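Local structure of transcriptional regulator (Enterococcus faecalis, 3QFI) at residues K179-V184 against S222-I227; Q233-T238 against V246-S251. The protein is named a transcriptional regulator and belongs to the LytR-CpsA-Psr family, though its precise function is not established. All coordinates share one frame; numbering follows the deposited sequence.

Contact 1 and contact 2 follow one another along the chain and lie on opposite sides of its centre, their own centres about 30 Å apart and their nearest atoms about 17 Å apart, so neither touches the other. The short strand 227-230, an outermost strand of the mixed six-stranded sheet, leads from the loop of contact 1 toward the hairpin of contact 2. Contact 1 is a surface meeting of helix 166-184 with the loop that enters this strand, made largely by one arginine and a valine-phenylalanine pair. Contact 2 is partly buried and combines hairpin pairing of strands 234-238 and 243-247 with the start of helix 249-262.

Contact 1 of 2, residues K179-V184 against S222-I227; sequences KIVRKV and SAFKTI
The C-terminal end of helix 166-184 and the loop after the 3-10 turn at Ser222 and Ala223 come nearest at Arg182 and Phe224, whose CA atoms are 7.2 Å apart; no backbone hydrogen bond joins them, and side chains span the gap. Val181 reaches the phenyl ring with a single branch: CG1, set anti to the backbone N (chi1 171°), lies 3.6 Å from Phe224 CD2 and equally near CE2. The valine and phenylalanine side chains run roughly perpendicular to each other. Phe224 also rests on Ile50 and Ser57 of the neighbouring strands and on Met185, joining the helix end to the six-stranded sheet. Arg182 bends at chi2 and carries its guanidinium across to the backbone of the loop. There NH1 donates to the carbonyl oxygen of Lys225, with 3.2 Å between Arg182 NH1 and Lys225 O and an N-H...O angle of 144°. The donor stands above the carbonyl plane instead of on a lone pair. Phe224 O lies over one face of the same guanidinium, 3.3 Å from Arg182 NH2, but at an angle too poor for a hydrogen bond. The Ile227 side chain runs counter to that of Arg182, its CG1 3.7 Å from Arg182 NH2. Two successive carbonyl oxygens thus lie close to one cation, Phe224 O over a face and Lys225 O near the edge, an arrangement likely to be electrostatically favourable, yet a single bent hydrogen bond supplies the directional hold, and the apolar touch of Val181 on Phe224 completes a modest surface contact.

Contact 2 of 2, residues Q233-T238 against V246-S251; sequences QGYSAT and VLDPNS
Gln233 lays its side chain alongside Ser251, with Ser251 OG 3.1 Å from Gln233 CD; the amide nitrogen is also near this hydroxyl, but the angle is poor for a hydrogen bond. Next along the chain, the antiparallel hairpin pairs Tyr235 with Val246 as a hydrogen-bonded pair, and Gly234 with Leu247 as a non-hydrogen-bonded one. Tyr235 N donates to Val246 O, Val246 N returns a bond to Tyr235 O, and Asp248 N reaches Gln233 O at 3.0 Å. On the face with Val246, the ring plane of Tyr235 and the carboxylate plane of Asp248 are 48° apart, with OD2 at the ring edge, and Tyr235 OH donates to the anti lone pair of Asp248 OD2 at 2.7 Å. Asp248 is the N-cap of helix 249-262: its OD1 accepts from Ser251 N at 2.9 Å and, weakly, from Asn250 N. The carboxylate reaches between tyrosine and helix start because chi1 of Asp248 is 178°, with CG trans to the backbone N. Tyr279 of helix 269-280 touches both Tyr235 and Val246. Asp248 therefore divides its two oxygens between a strand phenol and the helix N-terminus, whose combined donors would tend to stabilise a negative charge and fix the carboxylate's rotation where hairpin passes into helix.

Contact 1 of 2, residues K179-V184 against S222-I227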
loop_
_atom_site.group_PDB
_atom_site.type_symbol
_atom_site.label_atom_id
_atom_site.label_comp_id
_atom_site.label_asym_id
_atom_site.label_seq_id
_atom_site.Cartn_x
_atom_site.Cartn_y
_atom_site.Cartn_z
ATOM N N LYS A 179 9.362 3.128 7.805
ATOM C CA LYS A 179 10.732 3.252 8.265
ATOM C C LYS A 179 11.684 3.353 7.084
ATOM O O LYS A 179 12.646 4.115 7.125
ATOM C CB LYS A 179 11.094 2.057 9.144
ATOM C CG LYS A 179 10.325 2.014 10.450
ATOM C CD LYS A 179 10.413 3.349 11.178
ATOM C CE LYS A 179 9.808 3.289 12.579
ATOM N NZ LYS A 179 8.432 2.727 12.597
ATOM N N ILE A 180 11.406 2.590 6.032
ATOM C CA ILE A 180 12.239 2.613 4.838
ATOM C C ILE A 180 12.217 4.022 4.253
ATOM O O ILE A 180 13.238 4.710 4.199
ATOM C CB ILE A 180 11.727 1.611 3.769
ATOM C CG1 ILE A 180 11.881 0.182 4.278
ATOM C CG2 ILE A 180 12.532 1.755 2.476
ATOM C CD1 ILE A 180 13.319 -0.220 4.517
ATOM N N VAL A 181 11.041 4.443 3.820
ATOM C CA VAL A 181 10.866 5.757 3.244
ATOM C C VAL A 181 11.509 6.827 4.094
ATOM O O VAL A 181 12.164 7.740 3.579
ATOM C CB VAL A 181 9.391 6.081 3.108
ATOM C CG1 VAL A 181 9.213 7.541 2.724
ATOM C CG2 VAL A 181 8.771 5.161 2.064
ATOM N N ARG A 182 11.316 6.711 5.402
ATOM C CA ARG A 182 11.866 7.679 6.337
ATOM C C ARG A 182 13.388 7.738 6.196
ATOM O O ARG A 182 13.973 8.816 6.163
ATOM C CB ARG A 182 11.479 7.280 7.758
ATOM C CG ARG A 182 11.489 8.424 8.738
ATOM C CD ARG A 182 10.097 8.999 8.945
ATOM N NE ARG A 182 10.157 10.283 9.643
ATOM C CZ ARG A 182 9.096 10.941 10.099
ATOM N NH1 ARG A 182 9.258 12.108 10.715
ATOM N NH2 ARG A 182 7.878 10.428 9.947
ATOM N N LYS A 183 14.012 6.566 6.103
ATOM C CA LYS A 183 15.460 6.440 5.964
ATOM C C LYS A 183 15.919 6.910 4.582
ATOM O O LYS A 183 16.834 7.730 4.467
ATOM C CB LYS A 183 15.865 4.981 6.157
ATOM C CG LYS A 183 17.353 4.741 6.334
ATOM C CD LYS A 183 17.817 5.176 7.712
ATOM C CE LYS A 183 16.956 4.561 8.806
ATOM N NZ LYS A 183 16.921 3.081 8.711
ATOM N N VAL A 184 15.287 6.386 3.533
ATOM C CA VAL A 184 15.654 6.762 2.172
ATOM C C VAL A 184 15.589 8.275 1.986
ATOM O O VAL A 184 16.260 8.822 1.110
ATOM C CB VAL A 184 14.728 6.104 1.111
ATOM C CG1 VAL A 184 15.225 6.452 -0.284
ATOM C CG2 VAL A 184 14.699 4.588 1.281
ATOM N N SER A 222 9.411 17.732 3.563
ATOM C CA SER A 222 8.458 18.150 4.567
ATOM C C SER A 222 7.236 17.243 4.552
ATOM O O SER A 222 6.638 16.951 5.605
ATOM C CB SER A 222 8.020 19.585 4.304
ATOM O OG SER A 222 7.208 19.662 3.147
ATOM N N ALA A 223 6.863 16.805 3.353
ATOM C CA ALA A 223 5.702 15.937 3.165
ATOM C C ALA A 223 5.808 14.632 3.953
ATOM O O ALA A 223 4.803 13.964 4.195
ATOM C CB ALA A 223 5.521 15.641 1.679
ATOM N N PHE A 224 7.025 14.273 4.351
ATOM C CA PHE A 224 7.239 13.051 5.121
ATOM C C PHE A 224 7.469 13.347 6.602
ATOM O O PHE A 224 7.890 12.472 7.363
ATOM C CB PHE A 224 8.413 12.245 4.550
ATOM C CG PHE A 224 8.166 11.752 3.154
ATOM C CD1 PHE A 224 8.632 12.466 2.054
ATOM C CD2 PHE A 224 7.374 10.628 2.932
ATOM C CE1 PHE A 224 8.305 12.075 0.756
ATOM C CE2 PHE A 224 7.041 10.228 1.641
ATOM C CZ PHE A 224 7.508 10.955 0.548
ATOM N N LYS A 225 7.190 14.581 7.015
ATOM C CA LYS A 225 7.361 14.946 8.417
ATOM C C LYS A 225 6.405 14.135 9.270
ATOM O O LYS A 225 6.663 13.890 10.444
ATOM C CB LYS A 225 7.091 16.444 8.639
ATOM C CG LYS A 225 8.249 17.367 8.267
ATOM C CD LYS A 225 7.943 18.817 8.623
ATOM C CE LYS A 225 9.148 19.728 8.391
ATOM N NZ LYS A 225 8.919 21.124 8.901
ATOM N N THR A 226 5.297 13.716 8.668
ATOM C CA THR A 226 4.289 12.949 9.381
ATOM C C THR A 226 3.646 11.965 8.417
ATOM O O THR A 226 3.057 12.366 7.412
ATOM C CB THR A 226 3.183 13.871 9.937
ATOM O OG1 THR A 226 3.779 15.019 10.558
ATOM C CG2 THR A 226 2.336 13.123 10.960
ATOM N N ILE A 227 3.767 10.681 8.727
ATOM C CA ILE A 227 3.195 9.628 7.904
ATOM C C ILE A 227 1.949 9.065 8.598
ATOM O O ILE A 227 2.069 8.286 9.538
ATOM C CB ILE A 227 4.210 8.487 7.710
ATOM C CG1 ILE A 227 5.607 9.057 7.420
ATOM C CG2 ILE A 227 3.750 7.574 6.584
ATOM C CD1 ILE A 227 5.695 9.956 6.216
#

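Contact 2 of 2, residues Q233-T238 against V246-S251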
loop_
_atom_site.group_PDB
_atom_site.type_symbol
_atom_site.label_atom_id
_atom_site.label_comp_id
_atom_site.label_asym_id
_atom_site.label_seq_id
_atom_site.Cartn_x
_atom_site.Cartn_y
_atom_site.Cartn_z
ATOM N N GLN A 233 -12.822 0.113 6.330
ATOM C CA GLN A 233 -13.816 -0.632 7.091
ATOM C C GLN A 233 -14.621 -1.514 6.147
ATOM O O GLN A 233 -15.088 -1.053 5.103
ATOM C CB GLN A 233 -14.751 0.339 7.816
ATOM C CG GLN A 233 -14.076 1.162 8.909
ATOM C CD GLN A 233 -14.935 2.318 9.380
ATOM O OE1 GLN A 233 -16.125 2.150 9.645
ATOM N NE2 GLN A 233 -14.334 3.498 9.492
ATOM N N GLY A 234 -14.771 -2.782 6.522
ATOM C CA GLY A 234 -15.518 -3.732 5.715
ATOM C C GLY A 234 -16.233 -4.772 6.563
ATOM O O GLY A 234 -16.292 -4.662 7.791
ATOM N N TYR A 235 -16.784 -5.789 5.910
ATOM C CA TYR A 235 -17.494 -6.850 6.613
ATOM C C TYR A 235 -17.080 -8.193 6.036
ATOM O O TYR A 235 -16.643 -8.277 4.885
ATOM C CB TYR A 235 -19.006 -6.685 6.441
ATOM C CG TYR A 235 -19.557 -5.380 6.959
ATOM C CD1 TYR A 235 -19.650 -5.132 8.333
ATOM C CD2 TYR A 235 -19.990 -4.390 6.070
ATOM C CE1 TYR A 235 -20.163 -3.928 8.814
ATOM C CE2 TYR A 235 -20.506 -3.181 6.532
ATOM C CZ TYR A 235 -20.586 -2.955 7.913
ATOM O OH TYR A 235 -21.074 -1.747 8.370
ATOM N N SER A 236 -17.229 -9.243 6.834
ATOM C CA SER A 236 -16.900 -10.592 6.390
ATOM C C SER A 236 -18.003 -11.065 5.437
ATOM O O SER A 236 -19.169 -10.720 5.627
ATOM C CB SER A 236 -16.841 -11.531 7.595
ATOM O OG SER A 236 -16.774 -10.795 8.801
ATOM N N ALA A 237 -17.644 -11.851 4.424
ATOM C CA ALA A 237 -18.637 -12.361 3.481
ATOM C C ALA A 237 -18.161 -13.592 2.725
ATOM O O ALA A 237 -16.983 -13.955 2.769
ATOM C CB ALA A 237 -19.052 -11.271 2.493
ATOM N N THR A 238 -19.085 -14.241 2.028
ATOM C CA THR A 238 -18.743 -15.432 1.277
ATOM C C THR A 238 -19.742 -15.618 0.158
ATOM O O THR A 238 -20.938 -15.448 0.366
ATOM C CB THR A 238 -18.743 -16.653 2.198
ATOM O OG1 THR A 238 -17.839 -16.411 3.283
ATOM C CG2 THR A 238 -18.287 -17.889 1.450
ATOM N N VAL A 246 -16.769 -7.332 2.044
ATOM C CA VAL A 246 -17.566 -6.277 1.431
ATOM C C VAL A 246 -17.376 -5.015 2.237
ATOM O O VAL A 246 -17.716 -4.971 3.418
ATOM C CB VAL A 246 -19.063 -6.601 1.415
ATOM C CG1 VAL A 246 -19.828 -5.438 0.804
ATOM C CG2 VAL A 246 -19.317 -7.866 0.638
ATOM N N LEU A 247 -16.836 -3.989 1.593
ATOM C CA LEU A 247 -16.575 -2.727 2.260
ATOM C C LEU A 247 -17.835 -1.964 2.619
ATOM O O LEU A 247 -18.852 -2.021 1.919
ATOM C CB LEU A 247 -15.676 -1.845 1.387
ATOM C CG LEU A 247 -14.241 -2.325 1.148
ATOM C CD1 LEU A 247 -13.584 -1.459 0.091
ATOM C CD2 LEU A 247 -13.450 -2.258 2.447
ATOM N N ASP A 248 -17.770 -1.261 3.741
ATOM C CA ASP A 248 -18.904 -0.453 4.145
ATOM C C ASP A 248 -18.855 0.730 3.194
ATOM O O ASP A 248 -17.863 1.437 3.123
ATOM C CB ASP A 248 -18.771 0.014 5.590
ATOM C CG ASP A 248 -19.930 0.893 6.007
ATOM O OD1 ASP A 248 -20.042 2.006 5.447
ATOM O OD2 ASP A 248 -20.737 0.473 6.874
ATOM N N PRO A 249 -19.934 0.957 2.452
ATOM C CA PRO A 249 -19.969 2.066 1.498
ATOM C C PRO A 249 -19.774 3.471 2.076
ATOM O O PRO A 249 -19.050 4.286 1.503
ATOM C CB PRO A 249 -21.329 1.890 0.834
ATOM C CG PRO A 249 -22.172 1.351 1.956
ATOM C CD PRO A 249 -21.250 0.301 2.547
ATOM N N ASN A 250 -20.394 3.732 3.217
ATOM C CA ASN A 250 -20.328 5.028 3.833
ATOM C C ASN A 250 -18.887 5.262 4.451
ATOM O O ASN A 250 -18.313 6.340 4.402
ATOM C CB ASN A 250 -21.660 5.280 4.656
ATOM C CG ASN A 250 -21.410 5.963 5.963
ATOM O OD1 ASN A 250 -20.468 5.574 6.733
ATOM N ND2 ASN A 250 -22.215 7.020 6.260
ATOM N N SER A 251 -18.266 4.193 4.935
ATOM C CA SER A 251 -16.900 4.335 5.437
ATOM C C SER A 251 -15.974 4.497 4.224
ATOM O O SER A 251 -14.945 5.175 4.310
ATOM C CB SER A 251 -16.458 3.106 6.233
ATOM O OG SER A 251 -15.048 3.091 6.368
#